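Local coordinates for glycosyl hydrolase family 88 (PDB 3WIW), which removes unsaturated glucuronyl residues from heparin fragments, working as a bacterial hydrolase built on an alpha6/alpha6 barrel, at residues 115-118 against 119-123; 171-174 against 175-178. All coordinates share one frame; numbering follows the deposited sequence.

Contact 1 (115-118 against 119-123); sequences HDLG and FMLYC
Met120 folds back over the carbonyl of Asp116, and together they make the first closed turn of helix 117-132. The amide of Met120 reaches Asp116 O at 2.9 Å, nearly in line with the C=O bond. Its side chain comes to the same oxygen: CG, turned beside the backbone N (chi1 -63°), sits 3.1 Å from Asp116 O, and SD follows close by, also meeting Asp116 CB. Shortening this side chain to an alanine would probably uncover Asp116 O and CB and leave a gap beside them. From the next residue on, the backbone bonds continue. Leu117 O takes a bond of 2.8 Å from Leu121 N and a weak one from Tyr122 N. Gly118 O receives Cys123 N at 3.1 Å, five residues on, a wider pi-type turn. Asp116 stands at the N-cap but makes no capping bond with its carboxylate. Instead OD1 meets the edge of the Phe119 ring, 3.3 Å from CD2 and in the ring plane, with carboxylate and ring turned 46° apart. That oxygen also bonds Asn178 and a bound buffer molecule, probably from the crystallisation liquor. Asp116 is the predicted nucleophile. Looser, though still interior, is the touch of Leu117 CD2 on Leu121 CD1 at 4.5 Å. The more open side is that of partly exposed Tyr122: its CB rests 3.1 Å from Gly118 O, but with CG anti to the backbone N (chi1 -164°) the ring leads away from the preceding turn, to meet Tyr181 and Trp184. Around this start of the helix, helix 175-188 receives His115, Phe119 and Leu121, helix 138-150 packs on Leu117, and helix 375-392 meets Phe119 and Cys123.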
loop_
_atom_site.group_PDB
_atom_site.type_symbol
_atom_site.label_atom_id
_atom_site.label_comp_id
_atom_site.label_asym_id
_atom_site.label_seq_id
_atom_site.Cartn_x
_atom_site.Cartn_y
_atom_site.Cartn_z
ATOM N N HIS A 115 -3.423 13.719 -1.825
ATOM C CA HIS A 115 -2.211 12.998 -2.205
ATOM C C HIS A 115 -2.481 11.588 -2.709
ATOM O O HIS A 115 -1.590 10.984 -3.312
ATOM C CB HIS A 115 -1.248 12.899 -1.019
ATOM C CG HIS A 115 -1.714 11.998 0.082
ATOM N ND1 HIS A 115 -0.905 11.027 0.624
ATOM C CD2 HIS A 115 -2.888 11.942 0.759
ATOM C CE1 HIS A 115 -1.567 10.393 1.580
ATOM N NE2 HIS A 115 -2.765 10.943 1.701
ATOM N N ASP A 116 -3.704 11.080 -2.519
ATOM C CA ASP A 116 -3.991 9.652 -2.741
ATOM C C ASP A 116 -4.143 9.260 -4.216
ATOM O O ASP A 116 -4.534 8.131 -4.525
ATOM C CB ASP A 116 -5.208 9.194 -1.923
ATOM C CG ASP A 116 -4.897 9.042 -0.456
ATOM O OD1 ASP A 116 -3.761 8.633 -0.135
ATOM O OD2 ASP A 116 -5.795 9.329 0.375
ATOM N N LEU A 117 -3.781 10.155 -5.130
ATOM C CA LEU A 117 -3.784 9.843 -6.556
ATOM C C LEU A 117 -2.864 8.670 -6.900
ATOM O O LEU A 117 -3.092 7.970 -7.884
ATOM C CB LEU A 117 -3.359 11.056 -7.368
ATOM C CG LEU A 117 -4.309 12.245 -7.210
ATOM C CD1 LEU A 117 -3.734 13.450 -7.961
ATOM C CD2 LEU A 117 -5.728 11.906 -7.700
ATOM N N GLY A 118 -1.814 8.439 -6.113
ATOM C CA GLY A 118 -0.985 7.270 -6.332
ATOM C C GLY A 118 -1.763 5.973 -6.071
ATOM O O GLY A 118 -1.813 5.061 -6.926
ATOM N N PHE A 119 -2.358 5.842 -4.883
ATOM C CA PHE A 119 -3.178 4.673 -4.602
ATOM C C PHE A 119 -4.323 4.536 -5.616
ATOM O O PHE A 119 -4.677 3.425 -6.009
ATOM C CB PHE A 119 -3.788 4.799 -3.210
ATOM C CG PHE A 119 -2.814 4.671 -2.065
ATOM C CD1 PHE A 119 -1.962 3.575 -1.940
ATOM C CD2 PHE A 119 -2.815 5.629 -1.053
ATOM C CE1 PHE A 119 -1.134 3.437 -0.786
ATOM C CE2 PHE A 119 -1.994 5.513 0.071
ATOM C CZ PHE A 119 -1.165 4.413 0.198
ATOM N N MET A 120 -4.928 5.660 -5.998
ATOM C CA MET A 120 -6.148 5.622 -6.807
ATOM C C MET A 120 -5.895 5.387 -8.291
ATOM O O MET A 120 -6.524 4.513 -8.880
ATOM C CB MET A 120 -6.929 6.925 -6.620
ATOM C CG MET A 120 -7.390 7.109 -5.162
ATOM S SD MET A 120 -7.875 8.803 -4.754
ATOM C CE MET A 120 -9.481 8.819 -5.463
ATOM N N LEU A 121 -5.003 6.185 -8.888
ATOM C CA LEU A 121 -4.666 6.059 -10.314
ATOM C C LEU A 121 -3.454 5.190 -10.572
ATOM O O LEU A 121 -3.439 4.424 -11.521
ATOM C CB LEU A 121 -4.397 7.426 -10.930
ATOM C CG LEU A 121 -5.626 8.273 -11.202
ATOM C CD1 LEU A 121 -5.214 9.699 -11.559
ATOM C CD2 LEU A 121 -6.402 7.689 -12.369
ATOM N N TYR A 122 -2.398 5.326 -9.777
ATOM C CA TYR A 122 -1.215 4.544 -10.112
ATOM C C TYR A 122 -1.419 3.033 -9.860
ATOM O O TYR A 122 -0.927 2.202 -10.634
ATOM C CB TYR A 122 0.041 5.094 -9.433
ATOM C CG TYR A 122 1.315 4.559 -10.053
ATOM C CD1 TYR A 122 1.659 4.886 -11.365
ATOM C CD2 TYR A 122 2.169 3.723 -9.328
ATOM C CE1 TYR A 122 2.829 4.387 -11.937
ATOM C CE2 TYR A 122 3.331 3.199 -9.884
ATOM C CZ TYR A 122 3.666 3.563 -11.197
ATOM O OH TYR A 122 4.824 3.078 -11.790
ATOM N N CYS A 123 -2.160 2.641 -8.815
ATOM C CA CYS A 123 -2.484 1.227 -8.640
ATOM C C CYS A 123 -3.386 0.658 -9.721
ATOM O O CYS A 123 -3.371 -0.542 -9.954
ATOM C CB CYS A 123 -3.124 0.961 -7.269
ATOM S SG CYS A 123 -2.069 1.356 -5.856
#

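Contact 2 (171-174 against 175-178); sequences VIID and NLMN
The turn from strand 170-172 into helix 175-188 carries Asp174, the predicted proton donor of the active site, and is pinned by three successive backbone bonds. It begins as a type I beta turn from Ile172 to Asn175, closed by Asn175 N on Ile172 O at 3.0 Å. Leu176 N then bonds Ile173 O at 3.0 Å, and Met177 N bonds Asp174 O at 2.9 Å. Each reaches back three residues, and each donor stands well above the carbonyl plane, by 54° in the first. Side chains fill in around these carbonyls. Asn175 CB lies 3.1 Å from Ile172 O, and the CB and CG of Met177 rest against Asp174 O. The main apolar touch is Ile173 CD1 on Leu176 CD1 at 3.7 Å. Although the CB of Ile173 points away, its CG1 runs anti to the backbone N (chi1 -166°), and the chain then bends so that its terminal methyl returns to the leucine. Thr205 of helix 192-208 touches both residues. The carboxylate of Asp174 turns elsewhere: OD1 bonds His218, OD2 makes a weak bond to Trp250, and a bound buffer molecule lies about 3 Å from the side chain at the nearest atoms. The division is plain: the backbone bonds close the turn and one methyl pair adds to it, while His218, with the weaker bond from Trp250, is likely to restrict the carboxylate's rotation, consistent with the substrate-binding role predicted for Asp174.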
loop_
_atom_site.group_PDB
_atom_site.type_symbol
_atom_site.label_atom_id
_atom_site.label_comp_id
_atom_site.label_asym_id
_atom_site.label_seq_id
_atom_site.Cartn_x
_atom_site.Cartn_y
_atom_site.Cartn_z
ATOM N N VAL A 171 0.976 16.331 6.657
ATOM C CA VAL A 171 1.613 15.301 5.824
ATOM C C VAL A 171 1.557 13.989 6.595
ATOM O O VAL A 171 2.009 13.910 7.747
ATOM C CB VAL A 171 3.087 15.668 5.524
ATOM C CG1 VAL A 171 3.750 14.574 4.662
ATOM C CG2 VAL A 171 3.156 17.008 4.808
ATOM N N ILE A 172 0.966 12.967 5.998
ATOM C CA ILE A 172 0.858 11.678 6.670
ATOM C C ILE A 172 1.898 10.693 6.143
ATOM O O ILE A 172 2.365 10.829 5.012
ATOM C CB ILE A 172 -0.580 11.095 6.587
ATOM C CG1 ILE A 172 -0.989 10.642 5.166
ATOM C CG2 ILE A 172 -1.568 12.118 7.130
ATOM C CD1 ILE A 172 -2.456 10.153 5.097
ATOM N N ILE A 173 2.260 9.710 6.959
ATOM C CA ILE A 173 3.262 8.732 6.572
ATOM C C ILE A 173 2.825 7.986 5.287
ATOM O O ILE A 173 3.676 7.620 4.445
ATOM C CB ILE A 173 3.568 7.768 7.757
ATOM C CG1 ILE A 173 4.841 6.971 7.496
ATOM C CG2 ILE A 173 2.394 6.799 8.028
ATOM C CD1 ILE A 173 6.140 7.794 7.600
ATOM N N ASP A 174 1.512 7.761 5.139
ATOM C CA ASP A 174 0.965 7.045 3.974
ATOM C C ASP A 174 1.360 7.739 2.654
ATOM O O ASP A 174 1.400 7.100 1.597
ATOM C CB ASP A 174 -0.568 6.952 4.011
ATOM C CG ASP A 174 -1.171 6.787 5.417
ATOM O OD1 ASP A 174 -0.745 7.449 6.393
ATOM O OD2 ASP A 174 -2.172 6.049 5.503
ATOM N N ASN A 175 1.622 9.046 2.711
ATOM C CA ASN A 175 1.959 9.848 1.528
ATOM C C ASN A 175 3.246 9.312 0.868
ATOM O O ASN A 175 3.434 9.514 -0.338
ATOM C CB ASN A 175 2.074 11.326 1.945
ATOM C CG ASN A 175 1.853 12.353 0.812
ATOM O OD1 ASN A 175 1.254 13.415 1.074
ATOM N ND2 ASN A 175 2.342 12.079 -0.404
ATOM N N LEU A 176 4.118 8.628 1.619
ATOM C CA LEU A 176 5.287 7.994 0.979
ATOM C C LEU A 176 4.872 7.081 -0.176
ATOM O O LEU A 176 5.582 6.970 -1.182
ATOM C CB LEU A 176 6.143 7.209 1.979
ATOM C CG LEU A 176 6.897 8.071 2.996
ATOM C CD1 LEU A 176 7.328 7.171 4.151
ATOM C CD2 LEU A 176 8.102 8.768 2.356
ATOM N N MET A 177 3.753 6.375 -0.018
ATOM C CA MET A 177 3.345 5.394 -1.027
ATOM C C MET A 177 2.987 6.084 -2.326
ATOM O O MET A 177 3.215 5.533 -3.405
ATOM C CB MET A 177 2.159 4.582 -0.512
ATOM C CG MET A 177 2.472 3.808 0.768
ATOM S SD MET A 177 3.695 2.505 0.538
ATOM C CE MET A 177 2.745 1.401 -0.523
ATOM N N ASN A 178 2.405 7.280 -2.212
ATOM C CA ASN A 178 1.985 8.063 -3.366
ATOM C C ASN A 178 3.150 8.654 -4.160
ATOM O O ASN A 178 2.958 9.140 -5.255
ATOM C CB ASN A 178 0.988 9.114 -2.895
ATOM C CG ASN A 178 -0.334 8.499 -2.528
ATOM O OD1 ASN A 178 -0.947 7.818 -3.346
ATOM N ND2 ASN A 178 -0.782 8.710 -1.288
#

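Both contacts are largely buried and each starts a helix, with a predicted catalytic aspartate beside the first turn, but contact 1 keeps some partly exposed residues where every touching residue of contact 2 is buried. Asn178 of contact 2 ties them together: its OD1 probably accepts a hydrogen bond from Phe119 N at 2.9 Å, and its ND2 probably donates one to Asp116 OD1 at 3.2 Å. Bonding differs with place: the 115-123 helix start has four- and five-residue spans, with a methionine over the first carbonyl and an aromatic ring beside the carboxylate, whereas the 171-178 turn leaves a strand and uses three-residue spans with branched aliphatic chains. Trp250 also meets the Phe119 ring, so both contacts probably line one site.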